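Local coordinates for 5-Carboxyvanillate Decarboxylase (Novosphingobium aromaticivorans, PDB 4QRN), which probably acts as a metal-dependent carboxy-lyase of the amidohydrolase family that removes a carboxylate group from 5-carboxyvanillate, at residues R47-V52 with T130-T135; P195-L200 with P255-M260. All coordinates share one frame; numbering follows the deposited sequence. Where two conformers were deposited one is given.

Contact 1. Residues R47-V52 with T130-T135; sequences REIIDV and TRANDT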
loop_
_atom_site.group_PDB
_atom_site.type_symbol
_atom_site.label_atom_id
_atom_site.label_comp_id
_atom_site.label_asym_id
_atom_site.label_seq_id
_atom_site.Cartn_x
_atom_site.Cartn_y
_atom_site.Cartn_z
ATOM N N ARG A 47 -18.209 -21.657 -15.136
ATOM C CA ARG A 47 -18.730 -20.972 -16.308
ATOM C C ARG A 47 -20.014 -20.223 -15.982
ATOM O O ARG A 47 -20.225 -19.104 -16.469
ATOM C CB ARG A 47 -18.969 -21.993 -17.427
ATOM C CG ARG A 47 -19.363 -21.412 -18.791
ATOM C CD ARG A 47 -18.213 -20.625 -19.417
ATOM N NE ARG A 47 -18.500 -19.209 -19.338
ATOM C CZ ARG A 47 -17.765 -18.244 -19.875
ATOM N NH1 ARG A 47 -16.625 -18.521 -20.504
ATOM N NH2 ARG A 47 -18.168 -16.989 -19.750
ATOM N N GLU A 48 -20.877 -20.827 -15.169
ATOM C CA GLU A 48 -22.146 -20.166 -14.894
ATOM C C GLU A 48 -21.964 -18.883 -14.083
ATOM O O GLU A 48 -22.722 -17.929 -14.291
ATOM C CB GLU A 48 -23.155 -21.102 -14.226
ATOM C CG GLU A 48 -22.732 -21.631 -12.901
ATOM C CD GLU A 48 -23.696 -22.659 -12.336
ATOM O OE1 GLU A 48 -24.649 -23.074 -13.047
ATOM O OE2 GLU A 48 -23.486 -23.069 -11.171
ATOM N N ILE A 49 -20.948 -18.809 -13.214
ATOM C CA ILE A 49 -20.724 -17.571 -12.476
ATOM C C ILE A 49 -20.108 -16.514 -13.399
ATOM O O ILE A 49 -20.508 -15.363 -13.354
ATOM C CB ILE A 49 -19.910 -17.818 -11.192
ATOM C CG1 ILE A 49 -20.800 -18.548 -10.170
ATOM C CG2 ILE A 49 -19.406 -16.479 -10.594
ATOM C CD1 ILE A 49 -20.070 -19.043 -8.949
ATOM N N ILE A 50 -19.151 -16.890 -14.248
ATOM C CA ILE A 50 -18.628 -15.923 -15.217
ATOM C C ILE A 50 -19.767 -15.397 -16.111
ATOM O O ILE A 50 -19.806 -14.211 -16.431
ATOM C CB ILE A 50 -17.450 -16.488 -16.062
ATOM C CG1 ILE A 50 -16.318 -17.040 -15.166
ATOM C CG2 ILE A 50 -16.895 -15.416 -17.013
ATOM C CD1 ILE A 50 -15.797 -16.069 -14.116
ATOM N N ASP A 51 -20.698 -16.272 -16.495
ATOM C CA ASP A 51 -21.835 -15.819 -17.295
ATOM C C ASP A 51 -22.694 -14.804 -16.535
ATOM O O ASP A 51 -23.233 -13.882 -17.144
ATOM C CB ASP A 51 -22.700 -17.006 -17.711
ATOM C CG ASP A 51 -22.064 -17.854 -18.783
ATOM O OD1 ASP A 51 -21.065 -17.426 -19.392
ATOM O OD2 ASP A 51 -22.584 -18.965 -19.005
ATOM N N VAL A 52 -22.825 -14.948 -15.211
ATOM C CA VAL A 52 -23.531 -13.922 -14.436
ATOM C C VAL A 52 -22.769 -12.599 -14.487
ATOM O O VAL A 52 -23.395 -11.537 -14.652
ATOM C CB VAL A 52 -23.754 -14.333 -12.964
ATOM C CG1 VAL A 52 -24.331 -13.162 -12.159
ATOM C CG2 VAL A 52 -24.672 -15.548 -12.903
ATOM N N THR A 130 -23.450 -22.467 -3.528
ATOM C CA THR A 130 -23.651 -23.876 -3.182
ATOM C C THR A 130 -23.123 -24.771 -4.297
ATOM O O THR A 130 -22.407 -25.734 -4.040
ATOM C CB THR A 130 -25.146 -24.170 -2.963
ATOM O OG1 THR A 130 -25.594 -23.444 -1.814
ATOM C CG2 THR A 130 -25.378 -25.676 -2.767
ATOM N N ARG A 131 -23.468 -24.428 -5.541
ATOM C CA ARG A 131 -23.026 -25.206 -6.685
ATOM C C ARG A 131 -21.505 -25.160 -6.853
ATOM O O ARG A 131 -20.881 -26.189 -7.132
ATOM C CB ARG A 131 -23.748 -24.741 -7.961
ATOM C CG ARG A 131 -25.226 -25.138 -7.960
ATOM C CD ARG A 131 -26.023 -24.290 -8.911
ATOM N NE ARG A 131 -25.729 -24.563 -10.311
ATOM C CZ ARG A 131 -26.277 -25.539 -11.038
ATOM N NH1 ARG A 131 -27.145 -26.390 -10.499
ATOM N NH2 ARG A 131 -25.937 -25.670 -12.316
ATOM N N ALA A 132 -20.900 -23.991 -6.660
ATOM C CA ALA A 132 -19.451 -23.884 -6.791
ATOM C C ALA A 132 -18.767 -24.700 -5.696
ATOM O O ALA A 132 -17.743 -25.330 -5.944
ATOM C CB ALA A 132 -19.003 -22.422 -6.707
ATOM N N ASN A 133 -19.312 -24.665 -4.479
ATOM C CA ASN A 133 -18.742 -25.436 -3.393
ATOM C C ASN A 133 -18.867 -26.933 -3.669
ATOM O O ASN A 133 -17.925 -27.701 -3.444
ATOM C CB ASN A 133 -19.409 -25.043 -2.078
ATOM C CG ASN A 133 -18.917 -23.701 -1.564
ATOM O OD1 ASN A 133 -17.812 -23.266 -1.904
ATOM N ND2 ASN A 133 -19.708 -23.061 -0.734
ATOM N N ASP A 134 -20.025 -27.381 -4.159
ATOM C CA ASP A 134 -20.177 -28.783 -4.473
ATOM C C ASP A 134 -19.243 -29.205 -5.624
ATOM O O ASP A 134 -18.687 -30.305 -5.595
ATOM C CB ASP A 134 -21.635 -29.082 -4.835
ATOM C CG ASP A 134 -22.569 -29.014 -3.641
ATOM O OD1 ASP A 134 -22.087 -29.035 -2.486
ATOM O OD2 ASP A 134 -23.798 -28.960 -3.867
ATOM N N THR A 135 -19.088 -28.353 -6.633
ATOM C CA THR A 135 -18.186 -28.639 -7.738
ATOM C C THR A 135 -16.745 -28.791 -7.242
ATOM O O THR A 135 -16.037 -29.730 -7.618
ATOM C CB THR A 135 -18.308 -27.534 -8.785
ATOM O OG1 THR A 135 -19.616 -27.602 -9.362
ATOM C CG2 THR A 135 -17.235 -27.660 -9.878
#

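Contact 2. Residues P195-L200 with P255-M260; sequences PIFRAL and PSLQIM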
loop_
_atom_site.group_PDB
_atom_site.type_symbol
_atom_site.label_atom_id
_atom_site.label_comp_id
_atom_site.label_asym_id
_atom_site.label_seq_id
_atom_site.Cartn_x
_atom_site.Cartn_y
_atom_site.Cartn_z
ATOM N N PRO A 195 -21.880 -13.134 12.289
ATOM C CA PRO A 195 -22.108 -14.582 12.214
ATOM C C PRO A 195 -21.023 -15.358 11.478
ATOM O O PRO A 195 -20.814 -16.539 11.784
ATOM C CB PRO A 195 -23.465 -14.685 11.505
ATOM C CG PRO A 195 -24.188 -13.422 11.935
ATOM C CD PRO A 195 -23.089 -12.376 11.888
ATOM N N ILE A 196 -20.361 -14.735 10.512
ATOM C CA ILE A 196 -19.319 -15.410 9.779
ATOM C C ILE A 196 -18.141 -15.712 10.720
ATOM O O ILE A 196 -17.606 -16.830 10.697
ATOM C CB ILE A 196 -18.884 -14.530 8.596
ATOM C CG1 ILE A 196 -19.986 -14.548 7.525
ATOM C CG2 ILE A 196 -17.497 -14.958 8.051
ATOM C CD1 ILE A 196 -19.812 -13.487 6.432
ATOM N N PHE A 197 -17.739 -14.735 11.529
ATOM C CA PHE A 197 -16.663 -14.963 12.476
ATOM C C PHE A 197 -17.028 -15.977 13.534
ATOM O O PHE A 197 -16.201 -16.809 13.888
ATOM C CB PHE A 197 -16.200 -13.646 13.078
ATOM C CG PHE A 197 -15.580 -12.748 12.042
ATOM C CD1 PHE A 197 -14.361 -13.084 11.492
ATOM C CD2 PHE A 197 -16.231 -11.623 11.577
ATOM C CE1 PHE A 197 -13.767 -12.296 10.519
ATOM C CE2 PHE A 197 -15.657 -10.826 10.589
ATOM C CZ PHE A 197 -14.421 -11.157 10.059
ATOM N N ARG A 198 -18.256 -15.945 14.032
ATOM C CA ARG A 198 -18.690 -16.931 15.016
ATOM C C ARG A 198 -18.527 -18.335 14.431
ATOM O O ARG A 198 -18.042 -19.250 15.114
ATOM C CB ARG A 198 -20.137 -16.687 15.430
ATOM C CG ARG A 198 -20.306 -15.475 16.355
ATOM C CD ARG A 198 -19.906 -15.707 17.811
ATOM N NE ARG A 198 -20.812 -16.671 18.429
ATOM C CZ ARG A 198 -22.038 -16.383 18.852
ATOM N NH1 ARG A 198 -22.467 -15.126 18.835
ATOM N NH2 ARG A 198 -22.821 -17.355 19.313
ATOM N N ALA A 199 -18.917 -18.523 13.177
ATOM C CA ALA A 199 -18.836 -19.837 12.559
ATOM C C ALA A 199 -17.394 -20.285 12.347
ATOM O O ALA A 199 -17.077 -21.452 12.573
ATOM C CB ALA A 199 -19.610 -19.851 11.237
ATOM N N LEU A 200 -16.524 -19.374 11.908
ATOM C CA LEU A 200 -15.113 -19.716 11.723
ATOM C C LEU A 200 -14.478 -20.182 13.020
ATOM O O LEU A 200 -13.701 -21.129 13.018
ATOM C CB LEU A 200 -14.337 -18.506 11.173
ATOM C CG LEU A 200 -14.644 -18.168 9.721
ATOM C CD1 LEU A 200 -14.171 -16.741 9.390
ATOM C CD2 LEU A 200 -13.974 -19.199 8.837
ATOM N N PRO A 255 -9.954 -14.403 19.876
ATOM C CA PRO A 255 -8.496 -14.571 19.969
ATOM C C PRO A 255 -7.960 -15.771 19.210
ATOM O O PRO A 255 -6.776 -15.766 18.867
ATOM C CB PRO A 255 -8.256 -14.732 21.483
ATOM C CG PRO A 255 -9.448 -14.133 22.114
ATOM C CD PRO A 255 -10.588 -14.325 21.197
ATOM N N SER A 256 -8.781 -16.781 18.945
ATOM C CA SER A 256 -8.292 -17.937 18.191
ATOM C C SER A 256 -8.276 -17.705 16.681
ATOM O O SER A 256 -7.650 -18.476 15.961
ATOM C CB SER A 256 -9.124 -19.181 18.486
ATOM O OG SER A 256 -10.418 -19.110 17.925
ATOM N N LEU A 257 -8.976 -16.682 16.208
ATOM C CA LEU A 257 -9.161 -16.523 14.764
ATOM C C LEU A 257 -7.863 -16.256 14.026
ATOM O O LEU A 257 -7.089 -15.384 14.428
ATOM C CB LEU A 257 -10.128 -15.369 14.530
ATOM C CG LEU A 257 -10.439 -15.011 13.082
ATOM C CD1 LEU A 257 -11.257 -16.105 12.424
ATOM C CD2 LEU A 257 -11.167 -13.673 13.039
ATOM N N GLN A 258 -7.654 -16.992 12.938
ATOM C CA GLN A 258 -6.528 -16.756 12.049
ATOM C C GLN A 258 -7.060 -16.200 10.732
ATOM O O GLN A 258 -7.960 -16.785 10.131
ATOM C CB GLN A 258 -5.757 -18.050 11.766
ATOM C CG GLN A 258 -5.243 -18.724 13.039
ATOM C CD GLN A 258 -4.236 -17.856 13.777
ATOM O OE1 GLN A 258 -3.250 -17.417 13.189
ATOM N NE2 GLN A 258 -4.500 -17.560 15.056
ATOM N N ILE A 259 -6.482 -15.074 10.299
ATOM C CA ILE A 259 -6.770 -14.507 8.987
ATOM C C ILE A 259 -5.513 -14.581 8.141
ATOM O O ILE A 259 -4.441 -14.126 8.553
ATOM C CB ILE A 259 -7.307 -13.065 9.052
ATOM C CG1 ILE A 259 -8.615 -13.038 9.854
ATOM C CG2 ILE A 259 -7.492 -12.524 7.608
ATOM C CD1 ILE A 259 -9.265 -11.642 9.977
ATOM N N MET A 260 -5.660 -15.171 6.953
ATOM C CA MET A 260 -4.610 -15.266 5.947
ATOM C C MET A 260 -4.801 -14.210 4.873
ATOM O O MET A 260 -5.926 -13.959 4.458
ATOM C CB MET A 260 -4.688 -16.647 5.283
ATOM C CG MET A 260 -4.445 -17.816 6.199
ATOM S SD MET A 260 -4.908 -19.369 5.402
ATOM C CE MET A 260 -4.264 -20.520 6.586
#

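Contact 1. Residues R47-V52 with T130-T135
Glu48 and Arg131 join the two helices through a bidentate salt bridge. The guanidinium approaches side-on: NE of Arg131 gives the shorter and straighter bond, 2.8 Å to Glu48 OE2 with an N-H...O angle of 162°, and uses the syn lone pair of that oxygen. NH2 of Arg131 reaches OE1 of Glu48 at 3.0 Å, also from the syn side but tilted from the carboxylate plane. The carboxylate and guanidinium planes stand 38° apart, so the pairing is twisted, not flat, while the side chains cross at about a right angle. Glu48 spans the gap because CG sits between the backbone N and the carbonyl carbon (chi1 62°) and the chain runs extended from there; Arg131 bends at chi3 to present its NE edge. An alanine in place of Glu48 would remove both acceptors and would probably leave the Arg131 guanidinium without this carboxylate mate and freer to turn.

The apolar part is slight and more deeply buried: CD1 of Ile49 meets CB of Ala132 at 4.2 Å, where the backbones also come closest.

Helix 47-59, after strand 38-44, thus packs on helix 122-142, after strand 106-111: neighbouring outer helices, consistent with the amidohydrolase beta/alpha barrel. Ile50 touches helix 64-75; from helix 122-142, Asn133 hydrogen-bonds Glu164 and Asp134 forms a salt bridge with Arg167, both of helix 158-170.

Contact 2. Residues P195-L200 with P255-M260
Leu257 meets the helix with its two methyl branches divided between two side chains, one turn apart. Its CD2 approaches the Phe197 ring obliquely, 3.6 Å from CD1 and 3.9 Å from CE1 of Phe197, and so falls on the CD1-CE1 part of the ring, nearer CD1. The other methyl, CD1 of Leu257, rests 4.1 Å from CB of Leu200, near the root of that side chain.

The torsions account for this division. Leu257 places CG opposite its backbone N (chi1 179°), and chi2 (69°) then turns CD2 to Phe197 and CD1 to Leu200. The CB of Phe197 does not point straight at 255-260; with CG beside the backbone N (chi1 -65°), the ring swings across to bring its CD1 side to the leucine. Leu200 and Leu257 are also the closest backbone pair, their CA atoms 7.4 Å apart. No hydrogen bond crosses between the segments, and all three touching residues are buried, so this is a purely apolar contact.

Helix 194-203 links parallel strands 177-179 and 207-209 in a beta-alpha-beta crossover, and its apolar side packs here against the lead-in to strand 259-261. Ile250 of helix 250-253 touches both Phe197 and Leu257, Leu207 of strand 207-209 touches Phe197 and Leu200, and Ala199 packs on helix 158-170.

Contact 1 closes before contact 2 opens along the chain, and their centres lie 25 Å apart, with the nearest atoms about 12 Å from each other. They share no strand: contact 1 joins two helices that follow strands 38-44 and 106-111 of the three-stranded parallel sheet, whereas contact 2 sets a helix against the entry to a strand of the five-stranded parallel sheet. Helix 158-170 stands between them, touching helix 122-142 on one side and helix 194-203 on the other. Contact 1 lies within the outer helical layer, contact 2 between that layer and a strand entry; they thus belong to different sectors of the probable beta/alpha barrel, away from the manganese and ligand sites.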